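Local coordinates for KLLA0F20702p (Kluyveromyces lactis, PDB 5Y5A), which probably serves as the telomerase subunit Est1, which helps recruit the enzyme to telomeres by pairing with the telomere protein Cdc13, at residues Leu318-Ser323 with His341-Leu346; Ser323-Gln328 with Gln376-Val381; Gln363-Leu368 with Lys400-Leu405; Gly370-Tyr375 with Gln389-Phe394. One frame throughout, in Å; residues are numbered along the deposited sequence.

Contact 1 of 4, residues Leu318-Ser323 with His341-Leu346; sequences LPLIGS and HFQTLL
P319 lies against one face of the F342 phenyl ring, the two side chains crossing at about a right angle. CG of P319 sits 3.9 Å from the centroid of the F342 ring, 22° off its normal, a CH-pi contact displaced toward the rim on the CD2-CE2 side. P319 CB lies over the same CD2-CE2 side, 3.6 Å from F342 CD2. The next residue, L320, fills the angle between the two helices with its branched end. Its CD1 packs on the backbone of the other helix, 3.7 Å from Q343 CA, and also meets L346 CD2 at 3.9 Å. L320 CD2 lies 4.1 Å from F342 CB and rests on the side chain of Q343, so the leucine straddles the base of Q343. F342 carries CG opposite its own carbonyl carbon (chi1 -72°), which swings the ring off the helix toward the proline. Replacing F342 with an alanine would probably leave P319 without its aromatic platform and open a gap between the helices. S323 OG donates to L320 O at 3.0 Å, tilted out of the carbonyl plane; H324 ND1 also bonds to this oxygen. The N-to-C directions of the short segments differ by 134°, with their axes 9.5 Å apart. Outside the pair, Y316 meets the F342 ring edge-to-face, W330 from a loop and L294 of helix 285-298 pack on P319, and F397 of helix 385-410 touches L320 and Q343, so helices 285-298, 318-325, 339-379 and 385-410 meet here, in the part matching the Est1 DNA/RNA-binding family.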
loop_
_atom_site.group_PDB
_atom_site.type_symbol
_atom_site.label_atom_id
_atom_site.label_comp_id
_atom_site.label_asym_id
_atom_site.label_seq_id
_atom_site.Cartn_x
_atom_site.Cartn_y
_atom_site.Cartn_z
ATOM N N LEU A 318 -0.545 -10.696 12.469
ATOM C CA LEU A 318 -1.685 -11.139 11.715
ATOM C C LEU A 318 -2.774 -11.778 12.526
ATOM O O LEU A 318 -3.896 -11.386 12.409
ATOM C CB LEU A 318 -1.262 -11.982 10.542
ATOM C CG LEU A 318 -0.367 -11.258 9.563
ATOM C CD1 LEU A 318 0.068 -12.159 8.449
ATOM C CD2 LEU A 318 -1.042 -10.044 8.994
ATOM N N PRO A 319 -2.467 -12.746 13.361
ATOM C CA PRO A 319 -3.544 -13.310 14.186
ATOM C C PRO A 319 -4.169 -12.318 15.166
ATOM O O PRO A 319 -5.309 -12.521 15.577
ATOM C CB PRO A 319 -2.844 -14.435 14.956
ATOM C CG PRO A 319 -1.706 -14.823 14.092
ATOM C CD PRO A 319 -1.224 -13.524 13.504
ATOM N N LEU A 320 -3.435 -11.272 15.537
ATOM C CA LEU A 320 -3.957 -10.299 16.487
ATOM C C LEU A 320 -5.002 -9.437 15.796
ATOM O O LEU A 320 -6.084 -9.198 16.332
ATOM C CB LEU A 320 -2.829 -9.437 17.056
ATOM C CG LEU A 320 -1.712 -10.291 17.664
ATOM C CD1 LEU A 320 -0.530 -9.428 18.086
ATOM C CD2 LEU A 320 -2.243 -11.089 18.851
ATOM N N ILE A 321 -4.665 -8.979 14.599
ATOM C CA ILE A 321 -5.607 -8.246 13.773
ATOM C C ILE A 321 -6.785 -9.145 13.387
ATOM O O ILE A 321 -7.949 -8.747 13.487
ATOM C CB ILE A 321 -4.911 -7.702 12.525
ATOM C CG1 ILE A 321 -3.921 -6.611 12.939
ATOM C CG2 ILE A 321 -5.936 -7.154 11.539
ATOM C CD1 ILE A 321 -3.036 -6.111 11.798
ATOM N N GLY A 322 -6.473 -10.372 12.973
ATOM C CA GLY A 322 -7.492 -11.337 12.587
ATOM C C GLY A 322 -8.533 -11.563 13.669
ATOM O O GLY A 322 -9.736 -11.567 13.395
ATOM N N SER A 323 -8.070 -11.734 14.903
ATOM C CA SER A 323 -8.966 -12.039 16.010
ATOM C C SER A 323 -9.885 -10.867 16.375
ATOM O O SER A 323 -10.968 -11.076 16.915
ATOM C CB SER A 323 -8.166 -12.468 17.234
ATOM O OG SER A 323 -7.495 -11.365 17.820
ATOM N N HIS A 341 0.376 -15.588 23.147
ATOM C CA HIS A 341 1.754 -15.877 22.754
ATOM C C HIS A 341 2.212 -15.044 21.553
ATOM O O HIS A 341 3.324 -14.512 21.554
ATOM C CB HIS A 341 1.911 -17.359 22.432
ATOM C CG HIS A 341 3.256 -17.723 21.883
ATOM N ND1 HIS A 341 4.394 -17.765 22.660
ATOM C CD2 HIS A 341 3.644 -18.066 20.631
ATOM C CE1 HIS A 341 5.423 -18.117 21.912
ATOM N NE2 HIS A 341 4.995 -18.305 20.677
ATOM N N PHE A 342 1.365 -14.943 20.529
ATOM C CA PHE A 342 1.681 -14.135 19.351
ATOM C C PHE A 342 2.018 -12.695 19.721
ATOM O O PHE A 342 2.982 -12.126 19.222
ATOM C CB PHE A 342 0.517 -14.146 18.354
ATOM C CG PHE A 342 0.344 -15.457 17.646
ATOM C CD1 PHE A 342 1.443 -16.131 17.127
ATOM C CD2 PHE A 342 -0.911 -16.024 17.508
ATOM C CE1 PHE A 342 1.294 -17.342 16.474
ATOM C CE2 PHE A 342 -1.074 -17.237 16.852
ATOM C CZ PHE A 342 0.032 -17.900 16.335
ATOM N N GLN A 343 1.221 -12.117 20.609
ATOM C CA GLN A 343 1.370 -10.722 20.976
ATOM C C GLN A 343 2.621 -10.490 21.805
ATOM O O GLN A 343 3.361 -9.520 21.589
ATOM C CB GLN A 343 0.148 -10.240 21.753
ATOM C CG GLN A 343 0.336 -8.855 22.349
ATOM C CD GLN A 343 -0.710 -8.521 23.382
ATOM O OE1 GLN A 343 -0.536 -8.795 24.571
ATOM N NE2 GLN A 343 -1.802 -7.923 22.940
ATOM N N THR A 344 2.853 -11.377 22.764
ATOM C CA THR A 344 3.989 -11.196 23.655
ATOM C C THR A 344 5.292 -11.335 22.865
ATOM O O THR A 344 6.241 -10.586 23.085
ATOM C CB THR A 344 3.946 -12.191 24.836
ATOM O OG1 THR A 344 3.848 -13.527 24.343
ATOM C CG2 THR A 344 2.737 -11.925 25.715
ATOM N N LEU A 345 5.326 -12.261 21.916
ATOM C CA LEU A 345 6.547 -12.508 21.155
ATOM C C LEU A 345 6.770 -11.387 20.146
ATOM O O LEU A 345 7.895 -10.918 19.971
ATOM C CB LEU A 345 6.488 -13.866 20.452
ATOM C CG LEU A 345 7.828 -14.564 20.209
ATOM C CD1 LEU A 345 8.628 -14.619 21.495
ATOM C CD2 LEU A 345 7.627 -15.963 19.679
ATOM N N LEU A 346 5.694 -10.968 19.480
ATOM C CA LEU A 346 5.725 -9.788 18.619
ATOM C C LEU A 346 6.274 -8.563 19.359
ATOM O O LEU A 346 7.154 -7.873 18.860
ATOM C CB LEU A 346 4.320 -9.453 18.095
ATOM C CG LEU A 346 4.241 -8.158 17.284
ATOM C CD1 LEU A 346 4.998 -8.357 15.985
ATOM C CD2 LEU A 346 2.804 -7.699 17.015
#

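Contact 2 of 4, residues Ser323-Gln328 with Gln376-Val381; sequences SHIFPQ and QMINGV
I378 meets I325 and F326 with its side chain turned so that CG1 stands opposite its carbonyl carbon (chi1 -73°), which leaves CG2 and the extended arm ending in CD1 both directed at the other segment. F326 has its ring swung the same way (chi1 -53°), and although its CB starts out alongside the contact, the far end of the ring comes in to meet the isoleucine. CZ of F326 touches I378 CD1 at 3.6 Å, while CE1 of the same ring lies 3.8 Å from I378 CG2, so both methyls of I378 grip one corner of the phenyl. I325 CG2 adds a third surface, 3.8 Å from I378 CD1, and also sits over a face of the F326 ring near its rim, making a small apolar triangle. A serine in place of I378 would probably leave the end of the F326 ring and the I325 methyl without this packing and free the ring to turn. Beside the triangle, N379 ND2 donates to I325 O at 3.2 Å with an N-H...O angle of 164°; the acceptor lies in the amide plane, and the donor falls on a carbonyl lone pair. I325 is the last helical residue of helix 318-325, and N379 the last of helix 339-379, with G380 leaving by positive phi. F275 of helix 271-279 packs on I325 and I378 as well. In this Est1 DNA/RNA-binding region, the N379 amide thus takes up a carbonyl just where F326 leaves helical geometry, and the apolar patch probably fixes how the two helix ends meet.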
loop_
_atom_site.group_PDB
_atom_site.type_symbol
_atom_site.label_atom_id
_atom_site.label_comp_id
_atom_site.label_asym_id
_atom_site.label_seq_id
_atom_site.Cartn_x
_atom_site.Cartn_y
_atom_site.Cartn_z
ATOM N N SER A 323 -8.070 -11.734 14.903
ATOM C CA SER A 323 -8.966 -12.039 16.010
ATOM C C SER A 323 -9.885 -10.867 16.375
ATOM O O SER A 323 -10.968 -11.076 16.915
ATOM C CB SER A 323 -8.166 -12.468 17.234
ATOM O OG SER A 323 -7.495 -11.365 17.820
ATOM N N HIS A 324 -9.467 -9.641 16.083
ATOM C CA HIS A 324 -10.335 -8.492 16.333
ATOM C C HIS A 324 -11.381 -8.328 15.231
ATOM O O HIS A 324 -12.562 -8.101 15.512
ATOM C CB HIS A 324 -9.513 -7.212 16.476
ATOM C CG HIS A 324 -8.930 -7.028 17.842
ATOM N ND1 HIS A 324 -7.607 -7.282 18.131
ATOM C CD2 HIS A 324 -9.501 -6.635 19.004
ATOM C CE1 HIS A 324 -7.385 -7.041 19.411
ATOM N NE2 HIS A 324 -8.518 -6.650 19.963
ATOM N N ILE A 325 -10.954 -8.446 13.979
ATOM C CA ILE A 325 -11.880 -8.302 12.861
ATOM C C ILE A 325 -12.757 -9.545 12.685
ATOM O O ILE A 325 -13.964 -9.433 12.512
ATOM C CB ILE A 325 -11.131 -8.003 11.551
ATOM C CG1 ILE A 325 -10.253 -6.755 11.733
ATOM C CG2 ILE A 325 -12.114 -7.801 10.404
ATOM C CD1 ILE A 325 -9.712 -6.180 10.425
ATOM N N PHE A 326 -12.145 -10.722 12.753
ATOM C CA PHE A 326 -12.852 -11.982 12.542
ATOM C C PHE A 326 -12.760 -12.897 13.765
ATOM O O PHE A 326 -12.123 -13.952 13.698
ATOM C CB PHE A 326 -12.278 -12.712 11.318
ATOM C CG PHE A 326 -12.227 -11.870 10.067
ATOM C CD1 PHE A 326 -13.371 -11.673 9.294
ATOM C CD2 PHE A 326 -11.035 -11.298 9.648
ATOM C CE1 PHE A 326 -13.333 -10.909 8.137
ATOM C CE2 PHE A 326 -10.990 -10.538 8.486
ATOM C CZ PHE A 326 -12.146 -10.343 7.729
ATOM N N PRO A 327 -13.396 -12.506 14.882
ATOM C CA PRO A 327 -13.212 -13.227 16.152
ATOM C C PRO A 327 -13.544 -14.719 16.081
ATOM O O PRO A 327 -12.821 -15.527 16.670
ATOM C CB PRO A 327 -14.174 -12.504 17.108
ATOM C CG PRO A 327 -15.191 -11.857 16.220
ATOM C CD PRO A 327 -14.401 -11.435 15.004
ATOM N N GLN A 328 -14.602 -15.082 15.359
ATOM C CA GLN A 328 -15.037 -16.471 15.296
ATOM C C GLN A 328 -14.028 -17.342 14.566
ATOM O O GLN A 328 -13.745 -18.460 14.992
ATOM C CB GLN A 328 -16.401 -16.575 14.614
ATOM C CG GLN A 328 -17.508 -15.950 15.424
ATOM C CD GLN A 328 -17.553 -16.510 16.827
ATOM O OE1 GLN A 328 -17.655 -17.723 17.015
ATOM N NE2 GLN A 328 -17.456 -15.632 17.821
ATOM N N GLN A 376 -14.084 -1.513 10.375
ATOM C CA GLN A 376 -15.344 -0.771 10.281
ATOM C C GLN A 376 -16.079 -1.090 8.998
ATOM O O GLN A 376 -17.303 -1.141 8.987
ATOM C CB GLN A 376 -15.097 0.738 10.391
ATOM C CG GLN A 376 -14.472 1.160 11.722
ATOM C CD GLN A 376 -14.455 2.660 11.895
ATOM O OE1 GLN A 376 -14.914 3.183 12.913
ATOM N NE2 GLN A 376 -13.938 3.368 10.892
ATOM N N MET A 377 -15.345 -1.310 7.912
ATOM C CA MET A 377 -16.002 -1.671 6.660
ATOM C C MET A 377 -16.544 -3.091 6.719
ATOM O O MET A 377 -17.603 -3.371 6.179
ATOM C CB MET A 377 -15.057 -1.529 5.474
ATOM C CG MET A 377 -14.684 -0.098 5.147
ATOM S SD MET A 377 -13.484 -0.075 3.809
ATOM C CE MET A 377 -14.550 -0.370 2.407
ATOM N N ILE A 378 -15.822 -3.979 7.392
ATOM C CA ILE A 378 -16.195 -5.392 7.405
ATOM C C ILE A 378 -17.312 -5.673 8.411
ATOM O O ILE A 378 -18.252 -6.411 8.111
ATOM C CB ILE A 378 -14.957 -6.284 7.702
ATOM C CG1 ILE A 378 -14.038 -6.320 6.472
ATOM C CG2 ILE A 378 -15.382 -7.692 8.094
ATOM C CD1 ILE A 378 -12.654 -6.897 6.735
ATOM N N ASN A 379 -17.235 -5.056 9.587
ATOM C CA ASN A 379 -18.220 -5.295 10.635
ATOM C C ASN A 379 -19.334 -4.238 10.738
ATOM O O ASN A 379 -20.291 -4.413 11.493
ATOM C CB ASN A 379 -17.501 -5.436 11.972
ATOM C CG ASN A 379 -16.645 -6.696 12.030
ATOM O OD1 ASN A 379 -17.063 -7.754 11.569
ATOM N ND2 ASN A 379 -15.446 -6.579 12.574
ATOM N N GLY A 380 -19.215 -3.166 9.960
ATOM C CA GLY A 380 -20.255 -2.153 9.868
ATOM C C GLY A 380 -20.186 -1.088 10.951
ATOM O O GLY A 380 -19.305 -1.108 11.808
ATOM N N VAL A 381 -21.130 -0.156 10.899
ATOM C CA VAL A 381 -21.281 0.893 11.900
ATOM C C VAL A 381 -21.713 0.305 13.242
ATOM O O VAL A 381 -22.714 -0.408 13.318
ATOM C CB VAL A 381 -22.312 1.937 11.427
ATOM C CG1 VAL A 381 -22.674 2.909 12.551
ATOM C CG2 VAL A 381 -21.785 2.669 10.201
#

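Contact 3 of 4, residues Gln363-Leu368 with Lys400-Leu405; sequences QDLILL and KFFTHL
L365 and F402 mesh well away from the turn of an antiparallel helical hairpin, formed by helices 339-379 and 385-410 in the all-helical, TPR-related part of the protein. The short segments run at 158° with axes 11.4 Å apart, a spacing bridged by large side chains. From one side the bump is the F401 ring, which drops into a hollow lined by D364, L365 and L368. CG of F401 and its CB neighbour rest on the L368 CD2 methyl, the former at 3.6 Å, whereas the far corner CZ reaches D364 CB at 4.2 Å and CE2 passes over the L365 backbone at CA. Turned outward by its first torsion, with CG opposite the backbone N (chi1 -170°), F401 spans the hollow lengthwise. In return, L365 pushes its CD1 methyl between F402 and L405, approaching the latter's CD1 at 4.0 Å. M425 and M429 of helix 421-433 close this side, M425 on L365 and L405, M429 on F402 and L405. L365 and F402 cross at about a right angle, and the tightest point of the mesh is L365 CD1 against F402 CE1, at 3.4 Å.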
loop_
_atom_site.group_PDB
_atom_site.type_symbol
_atom_site.label_atom_id
_atom_site.label_comp_id
_atom_site.label_asym_id
_atom_site.label_seq_id
_atom_site.Cartn_x
_atom_site.Cartn_y
_atom_site.Cartn_z
ATOM N N GLN A 363 5.952 -1.072 8.542
ATOM C CA GLN A 363 4.857 -1.651 7.765
ATOM C C GLN A 363 3.739 -2.137 8.681
ATOM O O GLN A 363 2.564 -1.918 8.402
ATOM C CB GLN A 363 5.353 -2.804 6.889
ATOM C CG GLN A 363 4.297 -3.273 5.890
ATOM C CD GLN A 363 4.842 -4.255 4.877
ATOM O OE1 GLN A 363 5.317 -3.861 3.808
ATOM N NE2 GLN A 363 4.779 -5.543 5.207
ATOM N N ASP A 364 4.120 -2.772 9.787
ATOM C CA ASP A 364 3.163 -3.272 10.766
ATOM C C ASP A 364 2.267 -2.158 11.310
ATOM O O ASP A 364 1.070 -2.358 11.498
ATOM C CB ASP A 364 3.893 -3.956 11.929
ATOM C CG ASP A 364 4.326 -5.379 11.603
ATOM O OD1 ASP A 364 4.228 -5.800 10.428
ATOM O OD2 ASP A 364 4.784 -6.073 12.541
ATOM N N LEU A 365 2.865 -0.994 11.565
ATOM C CA LEU A 365 2.131 0.171 12.053
ATOM C C LEU A 365 1.048 0.603 11.070
ATOM O O LEU A 365 -0.112 0.766 11.444
ATOM C CB LEU A 365 3.096 1.332 12.323
ATOM C CG LEU A 365 2.438 2.679 12.619
ATOM C CD1 LEU A 365 1.786 2.689 13.995
ATOM C CD2 LEU A 365 3.443 3.826 12.486
ATOM N N ILE A 366 1.418 0.767 9.807
ATOM C CA ILE A 366 0.452 1.184 8.792
ATOM C C ILE A 366 -0.629 0.130 8.534
ATOM O O ILE A 366 -1.813 0.465 8.412
ATOM C CB ILE A 366 1.151 1.516 7.478
ATOM C CG1 ILE A 366 2.208 2.598 7.718
ATOM C CG2 ILE A 366 0.139 1.981 6.437
ATOM C CD1 ILE A 366 3.302 2.582 6.684
ATOM N N LEU A 367 -0.226 -1.137 8.450
ATOM C CA LEU A 367 -1.184 -2.236 8.338
ATOM C C LEU A 367 -2.231 -2.153 9.458
ATOM O O LEU A 367 -3.433 -2.232 9.211
ATOM C CB LEU A 367 -0.463 -3.580 8.394
ATOM C CG LEU A 367 -1.308 -4.835 8.618
ATOM C CD1 LEU A 367 -2.188 -5.136 7.398
ATOM C CD2 LEU A 367 -0.414 -6.024 8.930
ATOM N N LEU A 368 -1.749 -1.973 10.684
ATOM C CA LEU A 368 -2.593 -1.920 11.871
ATOM C C LEU A 368 -3.555 -0.734 11.854
ATOM O O LEU A 368 -4.749 -0.886 12.134
ATOM C CB LEU A 368 -1.714 -1.864 13.125
ATOM C CG LEU A 368 -2.440 -1.931 14.462
ATOM C CD1 LEU A 368 -3.211 -3.246 14.571
ATOM C CD2 LEU A 368 -1.448 -1.757 15.613
ATOM N N LYS A 400 -2.133 0.376 22.453
ATOM C CA LYS A 400 -1.143 -0.401 23.179
ATOM C C LYS A 400 0.110 -0.564 22.308
ATOM O O LYS A 400 1.237 -0.407 22.781
ATOM C CB LYS A 400 -1.715 -1.764 23.571
ATOM C CG LYS A 400 -0.762 -2.610 24.385
ATOM C CD LYS A 400 -1.400 -3.918 24.814
ATOM C CE LYS A 400 -0.427 -4.724 25.663
ATOM N NZ LYS A 400 -1.034 -5.974 26.194
ATOM N N PHE A 401 -0.107 -0.868 21.028
ATOM C CA PHE A 401 0.975 -1.009 20.051
ATOM C C PHE A 401 1.742 0.302 19.877
ATOM O O PHE A 401 2.976 0.309 19.841
ATOM C CB PHE A 401 0.410 -1.468 18.704
ATOM C CG PHE A 401 1.456 -1.861 17.705
ATOM C CD1 PHE A 401 1.952 -3.154 17.677
ATOM C CD2 PHE A 401 1.931 -0.942 16.782
ATOM C CE1 PHE A 401 2.909 -3.530 16.748
ATOM C CE2 PHE A 401 2.896 -1.308 15.850
ATOM C CZ PHE A 401 3.383 -2.598 15.835
ATOM N N PHE A 402 0.992 1.400 19.764
ATOM C CA PHE A 402 1.558 2.752 19.710
ATOM C C PHE A 402 2.491 3.029 20.886
ATOM O O PHE A 402 3.651 3.384 20.701
ATOM C CB PHE A 402 0.452 3.818 19.715
ATOM C CG PHE A 402 -0.298 3.950 18.417
ATOM C CD1 PHE A 402 -0.104 3.055 17.379
ATOM C CD2 PHE A 402 -1.209 4.986 18.243
ATOM C CE1 PHE A 402 -0.798 3.189 16.198
ATOM C CE2 PHE A 402 -1.907 5.123 17.064
ATOM C CZ PHE A 402 -1.700 4.220 16.036
ATOM N N THR A 403 1.975 2.877 22.103
ATOM C CA THR A 403 2.764 3.208 23.283
ATOM C C THR A 403 3.966 2.284 23.418
ATOM O O THR A 403 5.018 2.691 23.908
ATOM C CB THR A 403 1.920 3.151 24.568
ATOM O OG1 THR A 403 1.407 1.828 24.749
ATOM C CG2 THR A 403 0.763 4.111 24.466
ATOM N N HIS A 404 3.818 1.043 22.980
ATOM C CA HIS A 404 4.957 0.127 22.958
ATOM C C HIS A 404 6.021 0.640 21.976
ATOM O O HIS A 404 7.202 0.718 22.318
ATOM C CB HIS A 404 4.512 -1.288 22.582
ATOM C CG HIS A 404 5.588 -2.314 22.724
ATOM N ND1 HIS A 404 6.094 -2.699 23.947
ATOM C CD2 HIS A 404 6.261 -3.035 21.796
ATOM C CE1 HIS A 404 7.029 -3.614 23.769
ATOM N NE2 HIS A 404 7.147 -3.838 22.471
ATOM N N LEU A 405 5.591 1.007 20.770
ATOM C CA LEU A 405 6.476 1.625 19.782
ATOM C C LEU A 405 7.169 2.861 20.327
ATOM O O LEU A 405 8.364 3.029 20.166
ATOM C CB LEU A 405 5.704 2.024 18.529
ATOM C CG LEU A 405 5.489 0.962 17.460
ATOM C CD1 LEU A 405 4.990 1.615 16.181
ATOM C CD2 LEU A 405 6.785 0.206 17.233
#

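Contact 4 of 4, residues Gly370-Tyr375 with Gln389-Phe394; sequences GSFHMY and QSETKF
F372 and F394 stand nearest each other along the backbone, their CA atoms 7.4 Å apart, with Y375 and E391 the next close pair, one turn away toward the turn of the hairpin. The two helical segments, arms of the antiparallel hairpin 339-379/385-410, run at 170° with axes 11.0 Å from each other. F394, with F372 and Y375, fills this space: its ring enters edge first, CE2 lying 3.4 Å from S371 O, which sits in the plane of the ring, and 3.7 Å from F372 CA. Y375 slides past F394 in the opposite direction, the closest atoms being the two CD2 carbons at 3.7 Å, and the ring planes are turned 40° to one another. With CG opposite its backbone N (chi1 -177°), Y375 stretches right across to the partner helix, where its OH rests on S390 CB at 3.3 Å; the nearby N of E391 is too poorly aligned for a bond. E391 crosses the far end of F372 at about a right angle, its CG near CE1 and its OE1 3.9 Å from CZ. The S390 hydroxyl is engaged within its own helix by R386 O, and that of S371 likewise by L367 O. Helix 318-325 packs on this pair: I321 touches S371, I325 touches M374 and Y375, and the H324 ring stacks on F394, while helix 251-263 reaches M374 through V259 and S262.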
loop_
_atom_site.group_PDB
_atom_site.type_symbol
_atom_site.label_atom_id
_atom_site.label_comp_id
_atom_site.label_asym_id
_atom_site.label_seq_id
_atom_site.Cartn_x
_atom_site.Cartn_y
_atom_site.Cartn_z
ATOM N N GLY A 370 -4.535 0.932 9.174
ATOM C CA GLY A 370 -5.460 0.572 8.118
ATOM C C GLY A 370 -6.473 -0.471 8.558
ATOM O O GLY A 370 -7.643 -0.386 8.212
ATOM N N SER A 371 -6.027 -1.444 9.343
ATOM C CA SER A 371 -6.902 -2.519 9.790
ATOM C C SER A 371 -8.063 -2.068 10.669
ATOM O O SER A 371 -9.076 -2.770 10.761
ATOM C CB SER A 371 -6.092 -3.577 10.530
ATOM O OG SER A 371 -5.359 -4.353 9.594
ATOM N N PHE A 372 -7.927 -0.919 11.327
ATOM C CA PHE A 372 -9.040 -0.398 12.122
ATOM C C PHE A 372 -10.179 0.001 11.190
ATOM O O PHE A 372 -11.355 -0.151 11.529
ATOM C CB PHE A 372 -8.615 0.800 12.994
ATOM C CG PHE A 372 -9.769 1.442 13.750
ATOM C CD1 PHE A 372 -10.276 0.855 14.902
ATOM C CD2 PHE A 372 -10.332 2.631 13.310
ATOM C CE1 PHE A 372 -11.328 1.430 15.594
ATOM C CE2 PHE A 372 -11.397 3.218 13.998
ATOM C CZ PHE A 372 -11.895 2.618 15.140
ATOM N N HIS A 373 -9.832 0.507 10.011
ATOM C CA HIS A 373 -10.851 0.899 9.043
ATOM C C HIS A 373 -11.324 -0.314 8.243
ATOM O O HIS A 373 -12.450 -0.336 7.779
ATOM C CB HIS A 373 -10.325 1.995 8.117
ATOM C CG HIS A 373 -9.855 3.216 8.848
ATOM N ND1 HIS A 373 -10.692 4.268 9.151
ATOM C CD2 HIS A 373 -8.644 3.532 9.366
ATOM C CE1 HIS A 373 -10.013 5.189 9.811
ATOM N NE2 HIS A 373 -8.768 4.770 9.954
ATOM N N MET A 374 -10.468 -1.321 8.087
ATOM C CA MET A 374 -10.930 -2.608 7.560
ATOM C C MET A 374 -12.040 -3.135 8.478
ATOM O O MET A 374 -13.104 -3.546 8.015
ATOM C CB MET A 374 -9.785 -3.623 7.464
ATOM C CG MET A 374 -8.650 -3.211 6.520
ATOM S SD MET A 374 -9.197 -2.942 4.814
ATOM C CE MET A 374 -9.422 -4.635 4.261
ATOM N N TYR A 375 -11.770 -3.109 9.783
ATOM C CA TYR A 375 -12.737 -3.514 10.797
ATOM C C TYR A 375 -14.095 -2.823 10.602
ATOM O O TYR A 375 -15.140 -3.472 10.677
ATOM C CB TYR A 375 -12.195 -3.211 12.210
ATOM C CG TYR A 375 -13.102 -3.653 13.354
ATOM C CD1 TYR A 375 -14.267 -2.961 13.653
ATOM C CD2 TYR A 375 -12.782 -4.760 14.139
ATOM C CE1 TYR A 375 -15.098 -3.354 14.678
ATOM C CE2 TYR A 375 -13.613 -5.162 15.178
ATOM C CZ TYR A 375 -14.768 -4.447 15.440
ATOM O OH TYR A 375 -15.603 -4.821 16.460
ATOM N N GLN A 389 -18.132 -2.050 22.286
ATOM C CA GLN A 389 -17.059 -2.551 23.135
ATOM C C GLN A 389 -16.017 -3.342 22.337
ATOM O O GLN A 389 -14.821 -3.238 22.611
ATOM C CB GLN A 389 -17.637 -3.401 24.268
ATOM C CG GLN A 389 -18.483 -2.583 25.241
ATOM C CD GLN A 389 -19.275 -3.436 26.217
ATOM O OE1 GLN A 389 -19.463 -4.635 26.004
ATOM N NE2 GLN A 389 -19.746 -2.818 27.295
ATOM N N SER A 390 -16.469 -4.113 21.350
ATOM C CA SER A 390 -15.569 -4.847 20.461
ATOM C C SER A 390 -14.684 -3.895 19.670
ATOM O O SER A 390 -13.482 -4.108 19.552
ATOM C CB SER A 390 -16.355 -5.735 19.490
ATOM O OG SER A 390 -16.996 -6.790 20.177
ATOM N N GLU A 391 -15.294 -2.851 19.123
ATOM C CA GLU A 391 -14.563 -1.827 18.386
ATOM C C GLU A 391 -13.590 -1.092 19.315
ATOM O O GLU A 391 -12.456 -0.803 18.940
ATOM C CB GLU A 391 -15.547 -0.851 17.724
ATOM C CG GLU A 391 -14.903 0.262 16.907
ATOM C CD GLU A 391 -15.892 0.958 15.975
ATOM O OE1 GLU A 391 -15.692 2.155 15.678
ATOM O OE2 GLU A 391 -16.861 0.307 15.526
ATOM N N THR A 392 -14.032 -0.809 20.535
ATOM C CA THR A 392 -13.190 -0.143 21.529
ATOM C C THR A 392 -11.992 -1.016 21.927
ATOM O O THR A 392 -10.868 -0.515 22.100
ATOM C CB THR A 392 -14.016 0.222 22.783
ATOM O OG1 THR A 392 -15.070 1.108 22.404
ATOM C CG2 THR A 392 -13.158 0.893 23.850
ATOM N N LYS A 393 -12.231 -2.319 22.058
ATOM C CA LYS A 393 -11.163 -3.264 22.391
ATOM C C LYS A 393 -10.055 -3.262 21.329
ATOM O O LYS A 393 -8.878 -3.400 21.658
ATOM C CB LYS A 393 -11.721 -4.685 22.553
ATOM C CG LYS A 393 -12.534 -4.916 23.815
ATOM C CD LYS A 393 -11.660 -4.821 25.047
ATOM C CE LYS A 393 -12.445 -5.127 26.310
ATOM N NZ LYS A 393 -11.564 -5.047 27.508
ATOM N N PHE A 394 -10.434 -3.107 20.061
ATOM C CA PHE A 394 -9.449 -3.089 18.975
ATOM C C PHE A 394 -8.615 -1.816 19.055
ATOM O O PHE A 394 -7.398 -1.848 18.914
ATOM C CB PHE A 394 -10.128 -3.193 17.599
ATOM C CG PHE A 394 -9.164 -3.488 16.459
ATOM C CD1 PHE A 394 -7.884 -3.974 16.711
ATOM C CD2 PHE A 394 -9.540 -3.269 15.140
ATOM C CE1 PHE A 394 -6.999 -4.247 15.671
ATOM C CE2 PHE A 394 -8.656 -3.535 14.086
ATOM C CZ PHE A 394 -7.384 -4.025 14.357
#

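Along the chain, helix 318-325 comes first, and its opening turn meets the start of helix 339-379 in contact 1, closing a short loop before contacts 3 and 4 open. The same helix ends in contact 2, which waits for the far end of helix 339-379; the segments of contacts 1 and 2 therefore alternate and share S323. Contact 3 then joins the later half of helix 339-379 to helix 385-410, and contact 4 nests inside it, nearer the turn of the same hairpin. Contact 2 crosses both. I321, on the 318-323 segment, packs on L367, L368 and S371, and H324 lies against F394, so the short helix lies against the hairpin.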